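Local atomic coordinates of D-alanyl-D-alanine carboxypeptidase (Penicillin binding protein) family protein (Francisella tularensis subsp. tularensis, PDB entry 6OSU), a protein that probably removes the terminal D-alanine from the peptide side chains of cell-wall precursors, as a serine-type D-Ala-D-Ala carboxypeptidase of the peptidase S11 family. Residues K67-T70 with S71-A75; N115-T118 with G119-V123. One frame throughout, in Å; residues are numbered along the deposited sequence.

Contact 1: K67-T70 with S71-A75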
# COMPACT_ATOMS: atom_id res chain seq x y z
N LYS A 67 4.78 4.95 12.34
CA LYS A 67 3.94 3.96 13.02
C LYS A 67 3.59 2.78 12.12
O LYS A 67 3.22 1.71 12.63
CB LYS A 67 2.66 4.60 13.53
CG LYS A 67 2.85 5.59 14.67
CD LYS A 67 1.51 6.01 15.26
CE LYS A 67 1.68 6.91 16.47
NZ LYS A 67 2.25 8.25 16.13
N ILE A 68 3.70 2.93 10.80
CA ILE A 68 3.44 1.80 9.91
C ILE A 68 4.51 0.73 10.10
O ILE A 68 4.20 -0.47 10.14
CB ILE A 68 3.36 2.26 8.45
CG1 ILE A 68 2.22 3.26 8.26
CG2 ILE A 68 3.18 1.07 7.52
CD1 ILE A 68 2.17 3.85 6.87
N MET A 69 5.77 1.15 10.21
CA MET A 69 6.84 0.19 10.45
C MET A 69 6.68 -0.48 11.81
O MET A 69 6.88 -1.69 11.94
CB MET A 69 8.21 0.86 10.35
CG MET A 69 9.35 -0.05 10.75
SD MET A 69 9.44 -1.52 9.70
CE MET A 69 10.30 -0.87 8.27
N THR A 70 6.33 0.30 12.84
CA THR A 70 6.09 -0.28 14.15
C THR A 70 4.97 -1.31 14.08
O THR A 70 5.10 -2.43 14.59
CB THR A 70 5.77 0.81 15.17
OG1 THR A 70 6.86 1.74 15.23
CG2 THR A 70 5.56 0.21 16.55
N SER A 71 3.86 -0.95 13.43
CA SER A 71 2.77 -1.90 13.24
C SER A 71 3.21 -3.07 12.37
O SER A 71 2.76 -4.21 12.58
CB SER A 71 1.57 -1.19 12.61
OG SER A 71 0.52 -2.11 12.37
N TYR A 72 4.07 -2.82 11.38
CA TYR A 72 4.59 -3.90 10.54
C TYR A 72 5.31 -4.95 11.39
O TYR A 72 5.09 -6.15 11.22
CB TYR A 72 5.54 -3.31 9.49
CG TYR A 72 6.08 -4.29 8.48
CD1 TYR A 72 5.48 -4.43 7.23
CD2 TYR A 72 7.19 -5.08 8.76
CE1 TYR A 72 5.97 -5.32 6.30
CE2 TYR A 72 7.69 -5.97 7.84
CZ TYR A 72 7.08 -6.09 6.61
OH TYR A 72 7.57 -6.98 5.68
N ILE A 73 6.17 -4.51 12.30
CA ILE A 73 6.92 -5.44 13.13
C ILE A 73 5.99 -6.18 14.09
O ILE A 73 6.19 -7.37 14.38
CB ILE A 73 8.04 -4.69 13.86
CG1 ILE A 73 9.12 -4.28 12.86
CG2 ILE A 73 8.61 -5.53 14.99
CD1 ILE A 73 10.16 -3.34 13.43
N VAL A 74 4.95 -5.50 14.59
CA VAL A 74 3.99 -6.15 15.48
C VAL A 74 3.29 -7.29 14.76
O VAL A 74 3.13 -8.39 15.31
CB VAL A 74 2.98 -5.11 16.02
CG1 VAL A 74 1.87 -5.82 16.81
CG2 VAL A 74 3.69 -4.07 16.88
N ALA A 75 2.85 -7.05 13.52
CA ALA A 75 2.19 -8.11 12.76
C ALA A 75 3.13 -9.28 12.52
O ALA A 75 2.71 -10.44 12.60
CB ALA A 75 1.68 -7.56 11.42
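Met69 extends CG anti to its backbone N (chi1 173°) and then bends at both remaining torsions, while Tyr72, three residues on, also sends CG anti to its own N; the sulfur is thereby set against the tyrosine. The result is a Met-aromatic contact: Met69 SD lies 5.1 Å from the centroid of the Tyr72 ring and 46° off the ring normal, an oblique approach. The same sulfur reaches Tyr72 CB at 4.3 Å and, one residue further, Ile73 CG1 at 4.2 Å, so a single atom bridges the i+3 and i+4 neighbours.

Beneath these side chains run four successive i to i+4 backbone bonds. The straightest is Ser71 N to Lys67 O (2.9 Å, 165° at the hydrogen); the fourth is Val74 N on Thr70 O, and the pattern continues with Ala75 N on Ser71 O. Val74 also lays CG2 3.1 Å from Thr70 O, a methyl packed close to the carbonyl oxygen that accepts its own N-H.

The polar ends turn to other parts of the fold. Tyr72 OH bonds to Ser185 OG, and its ring meets Phe190 edge-to-face; Thr70 OG1 bonds to Pro164 O, and Ser71 OG to Tyr186 OH. Lys67 NZ bonds to Ser64 OG, Asn126 OD1 and Asp165 O, with a weak bond to Ser124 OG. This is the buried helix of the SxxK motif of penicillin-binding proteins, with Ser64, the predicted acylated serine, just ahead of it and Lys67, the predicted proton acceptor, in its first turn.

Contact 2: N115-T118 with G119-V123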
# COMPACT_ATOMS: atom_id res chain seq x y z
N ASN A 115 -6.12 -4.23 21.01
CA ASN A 115 -6.49 -2.87 21.39
C ASN A 115 -5.35 -1.88 21.13
O ASN A 115 -5.59 -0.78 20.60
CB ASN A 115 -6.91 -2.82 22.85
CG ASN A 115 -8.28 -3.44 23.08
OD1 ASN A 115 -9.13 -3.43 22.19
ND2 ASN A 115 -8.49 -3.96 24.28
N LEU A 116 -4.12 -2.25 21.49
CA LEU A 116 -2.99 -1.35 21.29
C LEU A 116 -2.73 -1.09 19.81
O LEU A 116 -2.43 0.04 19.41
CB LEU A 116 -1.73 -1.91 21.96
CG LEU A 116 -1.67 -1.89 23.48
CD1 LEU A 116 -0.38 -2.52 23.97
CD2 LEU A 116 -1.79 -0.46 24.00
N VAL A 117 -2.83 -2.13 18.98
CA VAL A 117 -2.62 -1.95 17.55
C VAL A 117 -3.72 -1.09 16.95
O VAL A 117 -3.47 -0.25 16.08
CB VAL A 117 -2.52 -3.32 16.84
CG1 VAL A 117 -2.51 -3.15 15.34
CG2 VAL A 117 -1.27 -4.05 17.29
N THR A 118 -4.96 -1.28 17.42
CA THR A 118 -6.05 -0.43 16.96
C THR A 118 -5.80 1.02 17.34
O THR A 118 -6.00 1.93 16.53
CB THR A 118 -7.38 -0.92 17.54
OG1 THR A 118 -7.53 -2.32 17.29
CG2 THR A 118 -8.55 -0.18 16.90
N GLY A 119 -5.35 1.26 18.57
CA GLY A 119 -5.01 2.62 18.97
C GLY A 119 -3.91 3.21 18.11
O GLY A 119 -3.98 4.38 17.71
N MET A 120 -2.89 2.41 17.80
CA MET A 120 -1.77 2.90 17.00
C MET A 120 -2.20 3.22 15.58
O MET A 120 -1.87 4.29 15.05
CB MET A 120 -0.65 1.86 17.01
CG MET A 120 0.55 2.20 16.13
SD MET A 120 1.83 0.95 16.33
CE MET A 120 0.90 -0.55 16.05
N ASP A 121 -2.96 2.32 14.94
CA ASP A 121 -3.29 2.48 13.53
C ASP A 121 -4.43 3.47 13.31
O ASP A 121 -4.37 4.28 12.37
CB ASP A 121 -3.67 1.12 12.93
CG ASP A 121 -2.53 0.13 12.95
OD1 ASP A 121 -1.36 0.56 13.10
OD2 ASP A 121 -2.80 -1.08 12.80
N VAL A 122 -5.46 3.42 14.14
CA VAL A 122 -6.68 4.19 13.90
C VAL A 122 -6.61 5.56 14.55
O VAL A 122 -7.04 6.56 13.96
CB VAL A 122 -7.90 3.39 14.42
CG1 VAL A 122 -9.19 4.16 14.18
CG2 VAL A 122 -7.93 2.02 13.76
N VAL A 123 -6.08 5.62 15.76
CA VAL A 123 -6.05 6.85 16.55
C VAL A 123 -4.66 7.49 16.54
O VAL A 123 -4.53 8.66 16.94
CB VAL A 123 -6.55 6.54 17.99
CG1 VAL A 123 -6.02 7.52 19.04
CG2 VAL A 123 -8.07 6.52 18.00
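Helix 113-123, which runs up to the predicted active-site Ser124, carries this contact between side chains three and four residues apart in its last turns. Val117 and Asp121 run alongside each other on one flank of the helix, and Val117 CG1 comes within 3.3 Å of Asp121 OD2, a methyl against a carboxylate oxygen. Asp121 holds CG anti to its carbonyl carbon (chi1 -63°), which folds the carboxylate back along the helix toward the preceding turn. Its other oxygen, OD1, makes a weak hydrogen bond to Ser71 OG.

Thr118 and Val122 form a second such pair, meeting methyl to methyl with CG2 of each 3.9 Å apart; Thr118 OG1 turns back to the carbonyl oxygen of Arg114. Met120 bends at its last torsion (chi3 52°), bringing CE to 4.3 Å from Val117 CG2.

Four i to i+4 bonds underlie these pairs, among them Asp121 N to Val117 O at 2.9 Å and 161° at the hydrogen. Val123 N makes a weak bond to Gly119 O, 3.1 Å. The turn at 119-123 is also wider, of pi type.

Chemically, the buried Asp121 carboxylate sits between opposing influences. A methyl and the acceptor Val117 O, 3.4 Å from OD2, would disfavour charge, whereas the side chain of Lys278, about 5 Å away, would probably favour it; the balance remains open.

In the fold
After strands 39-44 and 50-54 the chain enters helix 66-79, where contact 1 spans successive turns, and then reaches helix 113-123, where contact 2 does the same. The two are in series: neither encloses or crosses the other, and each has its segments directly joined, so no long loop is closed. The centres of contact 1 and contact 2 are 11 Å apart, and their helices touch. Ser71 CB meets Met120 CE at 3.6 Å, Val74 CG1 meets Val117 CG2 at 3.6 Å, and Lys67 CD lies 3.8 Å from Met120 O. Helix 126-137 packs on both through Thr129 and Leu132, and Ser124 lies in the short link between it and helix 113-123.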